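Long-range contact in carboxypeptidase A (Helicoverpa armigera, PDB 1JQG), which is the zinc-containing precursor of a mid-gut carboxypeptidase that probably removes C-terminal residues from peptides once its activation peptide is cut away: residues H18-V31 and V82-E96. Sequence-based numbering, arbitrary orientation.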
loop_
_atom_site.group_PDB
_atom_site.type_symbol
_atom_site.label_atom_id
_atom_site.label_comp_id
_atom_site.label_asym_id
_atom_site.label_seq_id
_atom_site.Cartn_x
_atom_site.Cartn_y
_atom_site.Cartn_z
ATOM N N HIS A 18 8.121 -22.586 -16.016
ATOM C CA HIS A 18 8.360 -21.149 -16.359
ATOM C C HIS A 18 8.111 -20.335 -15.093
ATOM O O HIS A 18 8.930 -19.466 -14.745
ATOM C CB HIS A 18 7.477 -20.656 -17.502
ATOM C CG HIS A 18 7.352 -19.165 -17.580
ATOM N ND1 HIS A 18 8.421 -18.318 -17.347
ATOM C CD2 HIS A 18 6.283 -18.365 -17.847
ATOM C CE1 HIS A 18 8.017 -17.064 -17.482
ATOM N NE2 HIS A 18 6.719 -17.064 -17.781
ATOM N N GLU A 19 6.930 -20.571 -14.490
ATOM C CA GLU A 19 6.562 -19.758 -13.322
ATOM C C GLU A 19 6.422 -20.627 -12.079
ATOM O O GLU A 19 6.013 -21.782 -12.036
ATOM C CB GLU A 19 5.312 -18.888 -13.517
ATOM C CG GLU A 19 5.548 -17.707 -14.449
ATOM C CD GLU A 19 4.285 -16.986 -14.872
ATOM O OE1 GLU A 19 3.404 -16.715 -14.036
ATOM O OE2 GLU A 19 4.175 -16.688 -16.079
ATOM N N ILE A 20 6.649 -19.977 -10.932
ATOM C CA ILE A 20 6.462 -20.556 -9.621
ATOM C C ILE A 20 4.989 -20.564 -9.206
ATOM O O ILE A 20 4.604 -20.987 -8.122
ATOM C CB ILE A 20 7.303 -19.762 -8.586
ATOM C CG1 ILE A 20 6.977 -18.284 -8.660
ATOM C CG2 ILE A 20 8.784 -20.015 -8.850
ATOM C CD1 ILE A 20 7.778 -17.216 -7.979
ATOM N N TYR A 21 4.111 -20.050 -10.061
ATOM C CA TYR A 21 2.687 -20.008 -9.819
ATOM C C TYR A 21 1.873 -20.942 -10.707
ATOM O O TYR A 21 0.660 -20.867 -10.799
ATOM C CB TYR A 21 2.204 -18.543 -9.970
ATOM C CG TYR A 21 2.731 -17.682 -8.824
ATOM C CD1 TYR A 21 3.642 -16.648 -9.059
ATOM C CD2 TYR A 21 2.336 -17.913 -7.524
ATOM C CE1 TYR A 21 4.111 -15.868 -8.025
ATOM C CE2 TYR A 21 2.801 -17.146 -6.493
ATOM C CZ TYR A 21 3.696 -16.130 -6.742
ATOM O OH TYR A 21 4.183 -15.363 -5.714
ATOM N N ASP A 22 2.558 -21.804 -11.457
ATOM C CA ASP A 22 1.891 -22.780 -12.300
ATOM C C ASP A 22 1.206 -23.832 -11.420
ATOM O O ASP A 22 1.882 -24.624 -10.773
ATOM C CB ASP A 22 2.879 -23.456 -13.232
ATOM C CG ASP A 22 2.238 -24.192 -14.389
ATOM O OD1 ASP A 22 2.995 -24.586 -15.309
ATOM O OD2 ASP A 22 1.015 -24.373 -14.404
ATOM N N GLY A 23 -0.115 -23.733 -11.317
ATOM C CA GLY A 23 -0.846 -24.674 -10.465
ATOM C C GLY A 23 -1.438 -24.022 -9.224
ATOM O O GLY A 23 -2.287 -24.637 -8.563
ATOM N N HIS A 24 -1.037 -22.774 -8.935
ATOM C CA HIS A 24 -1.551 -22.078 -7.761
ATOM C C HIS A 24 -3.013 -21.663 -7.982
ATOM O O HIS A 24 -3.352 -21.115 -9.029
ATOM C CB HIS A 24 -0.682 -20.875 -7.441
ATOM C CG HIS A 24 0.575 -21.157 -6.716
ATOM N ND1 HIS A 24 1.341 -22.270 -6.999
ATOM C CD2 HIS A 24 1.235 -20.513 -5.720
ATOM C CE1 HIS A 24 2.418 -22.303 -6.220
ATOM N NE2 HIS A 24 2.362 -21.232 -5.437
ATOM N N ALA A 25 -3.863 -21.919 -6.985
ATOM C CA ALA A 25 -5.272 -21.561 -7.073
ATOM C C ALA A 25 -5.700 -20.546 -6.000
ATOM O O ALA A 25 -5.275 -20.496 -4.846
ATOM C CB ALA A 25 -6.179 -22.765 -6.905
ATOM N N VAL A 26 -6.643 -19.689 -6.393
ATOM C CA VAL A 26 -7.213 -18.683 -5.520
ATOM C C VAL A 26 -8.537 -19.194 -4.978
ATOM O O VAL A 26 -9.409 -19.587 -5.766
ATOM C CB VAL A 26 -7.426 -17.329 -6.252
ATOM C CG1 VAL A 26 -8.234 -16.349 -5.412
ATOM C CG2 VAL A 26 -6.055 -16.723 -6.539
ATOM N N TYR A 27 -8.648 -19.192 -3.659
ATOM C CA TYR A 27 -9.862 -19.661 -3.006
ATOM C C TYR A 27 -10.581 -18.496 -2.330
ATOM O O TYR A 27 -9.987 -17.465 -1.970
ATOM C CB TYR A 27 -9.536 -20.750 -1.995
ATOM C CG TYR A 27 -9.234 -22.116 -2.576
ATOM C CD1 TYR A 27 -7.929 -22.464 -2.896
ATOM C CD2 TYR A 27 -10.233 -23.068 -2.772
ATOM C CE1 TYR A 27 -7.629 -23.726 -3.390
ATOM C CE2 TYR A 27 -9.948 -24.314 -3.300
ATOM C CZ TYR A 27 -8.638 -24.636 -3.601
ATOM O OH TYR A 27 -8.327 -25.859 -4.111
ATOM N N GLN A 28 -11.880 -18.644 -2.151
ATOM C CA GLN A 28 -12.698 -17.683 -1.421
ATOM C C GLN A 28 -13.271 -18.374 -0.183
ATOM O O GLN A 28 -14.062 -19.304 -0.344
ATOM C CB GLN A 28 -13.746 -17.115 -2.367
ATOM C CG GLN A 28 -14.717 -16.169 -1.710
ATOM C CD GLN A 28 -15.904 -15.831 -2.607
ATOM O OE1 GLN A 28 -17.043 -16.181 -2.242
ATOM N NE2 GLN A 28 -15.600 -15.180 -3.727
ATOM N N VAL A 29 -12.792 -17.989 1.000
ATOM C CA VAL A 29 -13.266 -18.597 2.236
ATOM C C VAL A 29 -14.379 -17.763 2.857
ATOM O O VAL A 29 -14.200 -16.572 3.006
ATOM C CB VAL A 29 -12.140 -18.818 3.259
ATOM C CG1 VAL A 29 -11.068 -19.651 2.543
ATOM C CG2 VAL A 29 -11.496 -17.554 3.785
ATOM N N ASP A 30 -15.512 -18.378 3.148
ATOM C CA ASP A 30 -16.684 -17.753 3.714
ATOM C C ASP A 30 -16.882 -18.259 5.127
ATOM O O ASP A 30 -17.237 -19.424 5.264
ATOM C CB ASP A 30 -17.953 -18.047 2.903
ATOM C CG ASP A 30 -17.805 -17.688 1.442
ATOM O OD1 ASP A 30 -18.412 -16.673 1.071
ATOM O OD2 ASP A 30 -17.077 -18.407 0.713
ATOM N N VAL A 31 -16.640 -17.401 6.107
ATOM C CA VAL A 31 -16.798 -17.745 7.512
ATOM C C VAL A 31 -18.135 -17.234 8.034
ATOM O O VAL A 31 -18.569 -16.148 7.689
ATOM C CB VAL A 31 -15.628 -17.226 8.386
ATOM C CG1 VAL A 31 -14.348 -17.978 8.011
ATOM C CG2 VAL A 31 -15.481 -15.727 8.217
ATOM N N VAL A 82 -16.306 -24.961 7.222
ATOM C CA VAL A 82 -16.102 -23.637 6.658
ATOM C C VAL A 82 -16.292 -23.686 5.147
ATOM O O VAL A 82 -15.668 -24.496 4.475
ATOM C CB VAL A 82 -14.722 -23.035 7.003
ATOM C CG1 VAL A 82 -14.465 -21.677 6.382
ATOM C CG2 VAL A 82 -14.591 -22.872 8.516
ATOM N N GLN A 83 -17.202 -22.893 4.618
ATOM C CA GLN A 83 -17.443 -22.769 3.203
ATOM C C GLN A 83 -16.249 -22.188 2.437
ATOM O O GLN A 83 -15.589 -21.250 2.894
ATOM C CB GLN A 83 -18.668 -21.891 2.898
ATOM C CG GLN A 83 -19.920 -22.350 3.616
ATOM C CD GLN A 83 -21.047 -21.345 3.504
ATOM O OE1 GLN A 83 -21.384 -20.630 4.455
ATOM N NE2 GLN A 83 -21.641 -21.291 2.314
ATOM N N TYR A 84 -16.077 -22.740 1.243
ATOM C CA TYR A 84 -15.043 -22.220 0.390
ATOM C C TYR A 84 -15.421 -22.541 -1.051
ATOM O O TYR A 84 -16.231 -23.400 -1.334
ATOM C CB TYR A 84 -13.724 -22.933 0.658
ATOM C CG TYR A 84 -13.684 -24.413 0.332
ATOM C CD1 TYR A 84 -13.288 -24.886 -0.913
ATOM C CD2 TYR A 84 -14.058 -25.346 1.290
ATOM C CE1 TYR A 84 -13.249 -26.237 -1.194
ATOM C CE2 TYR A 84 -14.035 -26.699 1.007
ATOM C CZ TYR A 84 -13.627 -27.140 -0.231
ATOM O OH TYR A 84 -13.593 -28.484 -0.498
ATOM N N LYS A 85 -14.641 -21.848 -1.874
ATOM C CA LYS A 85 -14.832 -22.281 -3.258
ATOM C C LYS A 85 -13.856 -21.624 -4.207
ATOM O O LYS A 85 -13.382 -20.514 -4.024
ATOM C CB LYS A 85 -16.275 -22.116 -3.652
ATOM C CG LYS A 85 -16.629 -20.676 -3.955
ATOM C CD LYS A 85 -18.123 -20.508 -4.213
ATOM C CE LYS A 85 -18.506 -21.021 -5.601
ATOM N NZ LYS A 85 -17.903 -20.124 -6.646
ATOM N N LEU A 86 -13.489 -22.395 -5.236
ATOM C CA LEU A 86 -12.492 -22.220 -6.254
ATOM C C LEU A 86 -12.836 -21.085 -7.232
ATOM O O LEU A 86 -13.702 -21.207 -8.088
ATOM C CB LEU A 86 -12.173 -23.476 -7.109
ATOM C CG LEU A 86 -10.946 -23.457 -8.031
ATOM C CD1 LEU A 86 -9.660 -23.478 -7.189
ATOM C CD2 LEU A 86 -10.899 -24.592 -9.037
ATOM N N GLU A 87 -12.047 -20.004 -7.135
ATOM C CA GLU A 87 -12.212 -18.859 -7.989
ATOM C C GLU A 87 -11.337 -18.950 -9.228
ATOM O O GLU A 87 -11.718 -18.591 -10.336
ATOM C CB GLU A 87 -11.925 -17.569 -7.202
ATOM C CG GLU A 87 -12.215 -16.311 -8.044
ATOM C CD GLU A 87 -12.104 -15.032 -7.233
ATOM O OE1 GLU A 87 -13.093 -14.730 -6.538
ATOM O OE2 GLU A 87 -11.042 -14.369 -7.319
ATOM N N VAL A 88 -10.079 -19.282 -9.012
ATOM C CA VAL A 88 -9.067 -19.369 -10.054
ATOM C C VAL A 88 -8.285 -20.666 -9.870
ATOM O O VAL A 88 -7.641 -20.831 -8.850
ATOM C CB VAL A 88 -8.091 -18.202 -10.043
ATOM C CG1 VAL A 88 -7.178 -18.243 -11.275
ATOM C CG2 VAL A 88 -8.761 -16.831 -10.006
ATOM N N GLU A 89 -8.331 -21.556 -10.843
ATOM C CA GLU A 89 -7.656 -22.846 -10.735
ATOM C C GLU A 89 -6.162 -22.730 -10.999
ATOM O O GLU A 89 -5.381 -23.481 -10.416
ATOM C CB GLU A 89 -8.310 -23.870 -11.676
ATOM C CG GLU A 89 -7.786 -25.290 -11.458
ATOM C CD GLU A 89 -8.581 -26.316 -12.257
ATOM O OE1 GLU A 89 -9.524 -26.847 -11.627
ATOM O OE2 GLU A 89 -8.272 -26.565 -13.444
ATOM N N ASN A 90 -5.789 -21.828 -11.916
ATOM C CA ASN A 90 -4.366 -21.592 -12.187
ATOM C C ASN A 90 -4.128 -20.104 -12.401
ATOM O O ASN A 90 -4.456 -19.603 -13.471
ATOM C CB ASN A 90 -3.930 -22.394 -13.401
ATOM C CG ASN A 90 -2.423 -22.410 -13.602
ATOM O OD1 ASN A 90 -1.603 -21.876 -12.845
ATOM N ND2 ASN A 90 -2.004 -23.044 -14.685
ATOM N N VAL A 91 -3.584 -19.421 -11.403
ATOM C CA VAL A 91 -3.285 -18.004 -11.474
ATOM C C VAL A 91 -2.249 -17.599 -12.526
ATOM O O VAL A 91 -2.104 -16.423 -12.856
ATOM C CB VAL A 91 -2.828 -17.415 -10.114
ATOM C CG1 VAL A 91 -3.867 -17.529 -9.029
ATOM C CG2 VAL A 91 -1.533 -18.092 -9.677
ATOM N N LYS A 92 -1.546 -18.545 -13.100
ATOM C CA LYS A 92 -0.537 -18.301 -14.106
ATOM C C LYS A 92 -1.137 -17.622 -15.326
ATOM O O LYS A 92 -0.578 -16.641 -15.820
ATOM C CB LYS A 92 0.157 -19.582 -14.541
ATOM C CG LYS A 92 1.338 -19.374 -15.467
ATOM C CD LYS A 92 2.050 -20.677 -15.743
ATOM C CE LYS A 92 3.287 -20.486 -16.588
ATOM N NZ LYS A 92 4.094 -21.739 -16.442
ATOM N N GLU A 93 -2.324 -18.068 -15.723
ATOM C CA GLU A 93 -3.040 -17.505 -16.850
ATOM C C GLU A 93 -3.411 -16.050 -16.651
ATOM O O GLU A 93 -3.388 -15.254 -17.586
ATOM C CB GLU A 93 -4.312 -18.312 -17.108
ATOM C CG GLU A 93 -4.070 -19.759 -17.508
ATOM C CD GLU A 93 -5.366 -20.488 -17.784
ATOM O OE1 GLU A 93 -5.634 -21.552 -17.184
ATOM O OE2 GLU A 93 -6.131 -19.962 -18.634
ATOM N N GLN A 94 -3.710 -15.662 -15.426
ATOM C CA GLN A 94 -4.051 -14.292 -15.096
ATOM C C GLN A 94 -2.806 -13.412 -15.114
ATOM O O GLN A 94 -2.842 -12.253 -15.524
ATOM C CB GLN A 94 -4.736 -14.207 -13.732
ATOM C CG GLN A 94 -6.097 -14.852 -13.668
ATOM C CD GLN A 94 -6.873 -14.540 -12.415
ATOM O OE1 GLN A 94 -6.346 -14.278 -11.328
ATOM N NE2 GLN A 94 -8.204 -14.589 -12.605
ATOM N N LEU A 95 -1.676 -13.988 -14.726
ATOM C CA LEU A 95 -0.424 -13.253 -14.694
ATOM C C LEU A 95 0.045 -12.957 -16.113
ATOM O O LEU A 95 0.525 -11.868 -16.445
ATOM C CB LEU A 95 0.626 -14.053 -13.930
ATOM C CG LEU A 95 0.358 -14.263 -12.442
ATOM C CD1 LEU A 95 1.341 -15.249 -11.798
ATOM C CD2 LEU A 95 0.327 -12.929 -11.713
ATOM N N GLU A 96 -0.073 -13.936 -16.980
ATOM C CA GLU A 96 0.325 -13.865 -18.367
ATOM C C GLU A 96 -0.516 -12.864 -19.153
ATOM O O GLU A 96 0.001 -12.088 -19.961
ATOM C CB GLU A 96 0.183 -15.251 -18.982
ATOM C CG GLU A 96 1.283 -16.206 -18.522
ATOM C CD GLU A 96 1.146 -17.576 -19.173
ATOM O OE1 GLU A 96 0.024 -17.832 -19.670
ATOM O OE2 GLU A 96 2.158 -18.306 -19.132
#
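A classic beta bulge interrupts the antiparallel pairing of strand 25-30 with the edge strand 83-88, in the four-stranded sheet of the activation peptide of this procarboxypeptidase. Opposite Val-26 the edge strand places two residues, Glu-87 and Val-88: Val-26 O accepts from Glu-87 N at 3.0 Å and, more weakly, from Val-88 N, while Val-26 N donates to Val-88 O. The Glu-87 side chain runs beside that of Val-26, and its carboxylate reaches Lys-62 of strand 61-65 in a salt bridge. Past the bulge the register shifts by one, and Gln-28 and Lys-85 exchange both backbone bonds. Tyr-27 and Leu-86 form a non-hydrogen-bonded pair on the side covered by helix 70-80; Leu-86 CD1 sits over one face of the Tyr-27 ring, 4.2 Å from its centroid, a CH-pi contact. Toward helix 92-108, Val-91 CG1 lies 3.4 Å from Val-26 CG2, and Val-91 N donates to His-24 O at 2.9 Å.

Asn-90 joins the helix start to the turns of 19-24. Asn-90 OD1 accepts from Gly-23 N at 2.8 Å, the donor standing above the amide carbonyl plane, and caps Lys-92 N weakly; chi1 of -169° swings the amide away from the backbone N of Asn-90 and toward the turn. Asn-90 ND2 donates a weak hydrogen bond to Asp-22 OD2, the amide and carboxylate planes nearly parallel (5° apart) but not in one plane. A leucine here would probably leave Gly-23 N and Lys-92 N without this shared acceptor and loosen the hold of the turn on the helix start. Lys-92, fully extended, passes Glu-19, its CG 3.7 Å from Glu-19 OE1, and ends in a long salt bridge, NZ to Asp-22 OD1 3.3 Å.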